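PDB 1BVO: transcription factor GAMBIF1 from Anopheles gambiae, which probably activates RNA polymerase II transcription by binding specific DNA sequences, as a Dorsal-type Rel protein, and is seen here as its DNA-bound specificity domain. Local coordinates for residues C104-K107 / K108-E111; G153-R156 / G157-T160. All coordinates share one frame; numbering follows the deposited sequence.

Contact 1. Residues C104-K107 / K108-E111; sequences CVKK and KDVE. With nucleotides of chain B; nucleotides of chain A.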
loop_
_atom_site.group_PDB
_atom_site.type_symbol
_atom_site.label_atom_id
_atom_site.label_comp_id
_atom_site.label_asym_id
_atom_site.label_seq_id
_atom_site.Cartn_x
_atom_site.Cartn_y
_atom_site.Cartn_z
ATOM N N CYS C 104 4.114 13.125 -3.482
ATOM C CA CYS C 104 4.696 12.503 -2.322
ATOM C C CYS C 104 5.055 11.048 -2.462
ATOM O O CYS C 104 4.250 10.210 -2.865
ATOM C CB CYS C 104 3.767 12.653 -1.133
ATOM S SG CYS C 104 2.167 11.988 -1.493
ATOM N N VAL C 105 6.290 10.762 -2.089
ATOM C CA VAL C 105 6.771 9.408 -2.091
ATOM C C VAL C 105 6.256 8.869 -0.779
ATOM O O VAL C 105 6.223 9.593 0.215
ATOM C CB VAL C 105 8.273 9.346 -1.969
ATOM C CG1 VAL C 105 8.767 8.074 -2.571
ATOM C CG2 VAL C 105 8.926 10.548 -2.601
ATOM N N LYS C 106 5.919 7.588 -0.763
ATOM C CA LYS C 106 5.426 6.915 0.440
ATOM C C LYS C 106 6.631 6.225 1.119
ATOM O O LYS C 106 7.614 5.899 0.437
ATOM C CB LYS C 106 4.340 5.905 0.047
ATOM C CG LYS C 106 4.733 4.951 -1.063
ATOM C CD LYS C 106 3.642 3.918 -1.347
ATOM C CE LYS C 106 4.208 2.777 -2.218
ATOM N NZ LYS C 106 3.353 1.554 -2.197
ATOM N N LYS C 107 6.540 5.969 2.430
ATOM C CA LYS C 107 7.643 5.360 3.198
ATOM C C LYS C 107 8.445 4.257 2.503
ATOM O O LYS C 107 9.668 4.361 2.388
ATOM C CB LYS C 107 7.183 4.890 4.596
ATOM C CG LYS C 107 6.980 6.045 5.623
ATOM C CD LYS C 107 6.626 5.577 7.063
ATOM C CE LYS C 107 6.033 6.725 7.917
ATOM N NZ LYS C 107 4.691 7.274 7.441
ATOM N N LYS C 108 7.764 3.237 1.992
ATOM C CA LYS C 108 8.450 2.137 1.303
ATOM C C LYS C 108 9.423 2.671 0.253
ATOM O O LYS C 108 10.562 2.187 0.139
ATOM C CB LYS C 108 7.453 1.148 0.650
ATOM C CG LYS C 108 5.984 1.278 1.082
ATOM C CD LYS C 108 5.363 -0.082 1.405
ATOM C CE LYS C 108 5.016 -0.169 2.897
ATOM N NZ LYS C 108 4.914 -1.559 3.444
ATOM N N ASP C 109 9.033 3.749 -0.420
ATOM C CA ASP C 109 9.865 4.307 -1.473
ATOM C C ASP C 109 10.869 5.390 -1.099
ATOM O O ASP C 109 11.754 5.697 -1.897
ATOM C CB ASP C 109 8.989 4.819 -2.617
ATOM C CG ASP C 109 7.889 3.844 -3.012
ATOM O OD1 ASP C 109 8.063 2.619 -2.809
ATOM O OD2 ASP C 109 6.829 4.306 -3.491
ATOM N N VAL C 110 10.779 5.959 0.100
ATOM C CA VAL C 110 11.731 7.012 0.472
ATOM C C VAL C 110 13.164 6.731 0.061
ATOM O O VAL C 110 13.794 7.584 -0.563
ATOM C CB VAL C 110 11.767 7.319 1.989
ATOM C CG1 VAL C 110 12.937 8.244 2.299
ATOM C CG2 VAL C 110 10.476 7.988 2.433
ATOM N N GLU C 111 13.666 5.538 0.373
ATOM C CA GLU C 111 15.055 5.210 0.052
ATOM C C GLU C 111 15.427 5.289 -1.441
ATOM O O GLU C 111 16.257 6.115 -1.820
ATOM C CB GLU C 111 15.486 3.863 0.674
ATOM C CG GLU C 111 16.995 3.547 0.512
ATOM C CD GLU C 111 17.757 3.359 1.833
ATOM O OE1 GLU C 111 17.123 3.156 2.900
ATOM O OE2 GLU C 111 19.016 3.391 1.798
ATOM P P DA B 9 2.687 6.588 3.177
ATOM O OP1 DA B 9 3.923 5.762 3.105
ATOM O OP2 DA B 9 2.782 8.065 3.080
ATOM O "O5'" DA B 9 1.623 5.974 2.183
ATOM C "C5'" DA B 9 1.467 4.569 2.181
ATOM C "C4'" DA B 9 0.250 4.174 1.378
ATOM O "O4'" DA B 9 -0.939 4.662 2.026
ATOM C "C3'" DA B 9 0.214 4.664 -0.062
ATOM O "O3'" DA B 9 0.137 3.493 -0.886
ATOM C "C2'" DA B 9 -1.036 5.546 -0.123
ATOM C "C1'" DA B 9 -1.879 5.102 1.066
ATOM N N9 DA B 9 -2.673 6.146 1.711
ATOM C C8 DA B 9 -2.239 7.376 2.146
ATOM N N7 DA B 9 -3.178 8.093 2.726
ATOM C C5 DA B 9 -4.300 7.276 2.657
ATOM C C6 DA B 9 -5.623 7.462 3.092
ATOM N N6 DA B 9 -6.045 8.574 3.694
ATOM N N1 DA B 9 -6.492 6.468 2.881
ATOM C C2 DA B 9 -6.059 5.354 2.255
ATOM N N3 DA B 9 -4.850 5.074 1.797
ATOM C C4 DA B 9 -4.006 6.078 2.031
ATOM P P DT A 9 2.571 6.576 3.235
ATOM O OP1 DT A 9 3.849 5.834 3.185
ATOM O OP2 DT A 9 2.583 8.050 3.115
ATOM O "O5'" DT A 9 1.612 5.925 2.154
ATOM C "C5'" DT A 9 1.317 4.544 2.251
ATOM C "C4'" DT A 9 0.104 4.185 1.436
ATOM O "O4'" DT A 9 -1.117 4.660 2.059
ATOM C "C3'" DT A 9 0.086 4.679 -0.006
ATOM O "O3'" DT A 9 0.016 3.517 -0.827
ATOM C "C2'" DT A 9 -1.169 5.552 -0.077
ATOM C "C1'" DT A 9 -2.039 5.000 1.043
ATOM N N1 DT A 9 -3.079 5.893 1.649
ATOM C C2 DT A 9 -4.395 5.433 1.735
ATOM O O2 DT A 9 -4.769 4.369 1.276
ATOM N N3 DT A 9 -5.264 6.281 2.366
ATOM C C4 DT A 9 -4.982 7.519 2.890
ATOM O O4 DT A 9 -5.878 8.160 3.461
ATOM C C5 DT A 9 -3.612 7.961 2.719
ATOM C C7 DT A 9 -3.226 9.329 3.197
ATOM C C6 DT A 9 -2.742 7.131 2.126
ATOM P P DT A 10 0.086 3.645 -2.421
ATOM O OP1 DT A 10 1.024 2.606 -2.914
ATOM O OP2 DT A 10 0.304 5.059 -2.807
ATOM O "O5'" DT A 10 -1.378 3.205 -2.825
ATOM C "C5'" DT A 10 -2.464 3.711 -2.078
ATOM C "C4'" DT A 10 -3.714 2.946 -2.398
ATOM O "O4'" DT A 10 -4.750 3.473 -1.549
ATOM C "C3'" DT A 10 -4.210 3.116 -3.832
ATOM O "O3'" DT A 10 -4.692 1.857 -4.301
ATOM C "C2'" DT A 10 -5.249 4.230 -3.739
ATOM C "C1'" DT A 10 -5.708 4.216 -2.289
ATOM N N1 DT A 10 -5.770 5.556 -1.678
ATOM C C2 DT A 10 -6.920 5.938 -1.003
ATOM O O2 DT A 10 -7.908 5.224 -0.911
ATOM N N3 DT A 10 -6.867 7.195 -0.438
ATOM C C4 DT A 10 -5.811 8.088 -0.488
ATOM O O4 DT A 10 -5.905 9.185 0.076
ATOM C C5 DT A 10 -4.649 7.626 -1.227
ATOM C C7 DT A 10 -3.467 8.530 -1.345
ATOM C C6 DT A 10 -4.685 6.402 -1.776
#
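The first turn of helix 107-120 is where K106 and D109 meet, beside the DNA backbone. D109 N donates to K106 O (2.7 Å), and V110 N adds a weak second bond to the same oxygen. V110 N also reaches K107 O at 3.0 Å, so this amide is shared between two carbonyls as the chain winds into the helix. D109 swings its carboxylate back across the lysine chain, with OD2 3.3 Å from K106 CG. K106 NZ, 4.6 Å from D109 OD2, is not paired with it. K106 CG lies between the backbone N and the carbonyl carbon (chi1 51°), and the chain then runs out extended to place NZ 2.7 Å from OP1 of DT10 of chain A. In this Rel homology domain the helix begins at a phosphate: K107 N donates to OP1 of DA9 of chain B at 2.7 Å, or at 2.8 Å to OP1 of DT9 of chain A, which is modelled at almost the same place. An amide at a helix start is probably polarised to suit an anion, and the same field would suit the acidic D109 nearby. K108 NZ forms a salt bridge with a further phosphate. V105 CG1 also packs against D109 CB at 3.3 Å, a methyl against a methylene.

Contact 2. Residues G153-R156 / G157-T160; sequences GQQR and GRFT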
loop_
_atom_site.group_PDB
_atom_site.type_symbol
_atom_site.label_atom_id
_atom_site.label_comp_id
_atom_site.label_asym_id
_atom_site.label_seq_id
_atom_site.Cartn_x
_atom_site.Cartn_y
_atom_site.Cartn_z
ATOM N N GLY C 153 27.834 31.379 -17.175
ATOM C CA GLY C 153 29.208 31.631 -16.757
ATOM C C GLY C 153 30.034 32.614 -17.560
ATOM O O GLY C 153 29.932 33.831 -17.421
ATOM N N GLN C 154 30.963 32.049 -18.307
ATOM C CA GLN C 154 31.858 32.776 -19.194
ATOM C C GLN C 154 31.852 31.832 -20.393
ATOM O O GLN C 154 32.069 32.235 -21.537
ATOM C CB GLN C 154 33.240 32.920 -18.536
ATOM C CG GLN C 154 34.375 33.312 -19.451
ATOM C CD GLN C 154 34.907 32.114 -20.198
ATOM O OE1 GLN C 154 34.925 32.092 -21.431
ATOM N NE2 GLN C 154 35.277 31.070 -19.451
ATOM N N GLN C 155 31.553 30.567 -20.096
ATOM C CA GLN C 155 31.439 29.517 -21.086
ATOM C C GLN C 155 29.986 29.556 -21.575
ATOM O O GLN C 155 29.124 28.854 -21.054
ATOM C CB GLN C 155 31.759 28.172 -20.435
ATOM C CG GLN C 155 31.867 27.029 -21.411
ATOM C CD GLN C 155 32.522 25.800 -20.814
ATOM O OE1 GLN C 155 32.597 25.644 -19.591
ATOM N NE2 GLN C 155 33.018 24.921 -21.683
ATOM N N ARG C 156 29.733 30.449 -22.527
ATOM C CA ARG C 156 28.421 30.661 -23.130
ATOM C C ARG C 156 27.513 29.440 -23.273
ATOM O O ARG C 156 27.824 28.508 -24.008
ATOM C CB ARG C 156 28.609 31.314 -24.498
ATOM C CG ARG C 156 27.341 31.429 -25.316
ATOM C CD ARG C 156 27.631 32.045 -26.665
ATOM N NE ARG C 156 28.598 31.248 -27.418
ATOM C CZ ARG C 156 28.566 31.089 -28.737
ATOM N NH1 ARG C 156 27.610 31.677 -29.444
ATOM N NH2 ARG C 156 29.444 30.292 -29.338
ATOM N N GLY C 157 26.349 29.507 -22.634
ATOM C CA GLY C 157 25.388 28.415 -22.694
ATOM C C GLY C 157 25.470 27.464 -21.514
ATOM O O GLY C 157 24.597 26.608 -21.331
ATOM N N ARG C 158 26.520 27.628 -20.710
ATOM C CA ARG C 158 26.759 26.813 -19.528
ATOM C C ARG C 158 26.479 27.648 -18.278
ATOM O O ARG C 158 27.196 28.611 -18.003
ATOM C CB ARG C 158 28.222 26.354 -19.503
ATOM C CG ARG C 158 28.639 25.439 -20.651
ATOM C CD ARG C 158 28.173 24.002 -20.430
ATOM N NE ARG C 158 28.303 23.207 -21.646
ATOM C CZ ARG C 158 27.464 22.241 -22.011
ATOM N NH1 ARG C 158 26.416 21.925 -21.253
ATOM N NH2 ARG C 158 27.652 21.618 -23.168
ATOM N N PHE C 159 25.399 27.330 -17.571
ATOM C CA PHE C 159 25.035 28.025 -16.340
ATOM C C PHE C 159 25.900 27.447 -15.254
ATOM O O PHE C 159 25.643 26.389 -14.683
ATOM C CB PHE C 159 23.558 27.871 -16.065
ATOM C CG PHE C 159 22.730 28.367 -17.177
ATOM C CD1 PHE C 159 22.514 27.564 -18.287
ATOM C CD2 PHE C 159 22.315 29.688 -17.209
ATOM C CE1 PHE C 159 21.895 28.069 -19.419
ATOM C CE2 PHE C 159 21.693 30.203 -18.332
ATOM C CZ PHE C 159 21.490 29.395 -19.448
ATOM N N THR C 160 26.961 28.189 -15.011
ATOM C CA THR C 160 28.021 27.840 -14.102
ATOM C C THR C 160 28.073 28.450 -12.712
ATOM O O THR C 160 28.364 27.758 -11.737
ATOM C CB THR C 160 29.309 28.139 -14.866
ATOM O OG1 THR C 160 29.617 27.025 -15.708
ATOM C CG2 THR C 160 30.463 28.482 -13.958
#
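Q155 and R158 touch through their aliphatic parts, Q155 CG lying 3.7 Å from R158 CG, while their flat ends stand nearly perpendicular, amide and guanidinium planes 80° apart. Long polar side chains suit this exposed spot because their methylenes can pack on each other while their polar ends need no protein partner to be solvated. Q155 sends its CG anti to the backbone N (chi1 -172°) and R158 turns its own beside the backbone N, which brings the two chains together. Beneath them R158 N donates to Q155 O at 2.9 Å, closing a type II turn over R156 and G157. G157 takes the third position with a positive phi of 96°, a conformation glycine adopts easily because it has no CB to press on the carbonyl of R156. Overlapping the start of this turn, Q155 centres an inverse gamma turn with a weak bond from R156 N to Q154 O. Further out, G153 N donates to R158 O at 3.0 Å, and bare G153 CA faces T160 CB at 4.0 Å. E152 accepts from G157 N through OE2, and F159 lies against F150 and E152. The turn thus joins strand 142-152 to strand 159-172, the antiparallel pair at one margin of the five-stranded sheet.

Contacts 1 and 2 occupy opposite sides of the centre of the chain, their own centres 36 Å apart and their nearest atoms about 26 Å apart. They follow one another in sequence: the helix that starts in contact 1 ends before the strands joined by contact 2 are laid down. Only contact 1 meets the DNA, where a backbone amide and lysine side chains take hold of phosphates. The 153-160 turn, whose nearest atom is about 30 Å from the nucleic acid, is a structural connection at the far end of the same Rel homology domain. The lysines of contact 1 bind phosphates, whereas the arginines of contact 2 lie at an exposed turn far from the DNA.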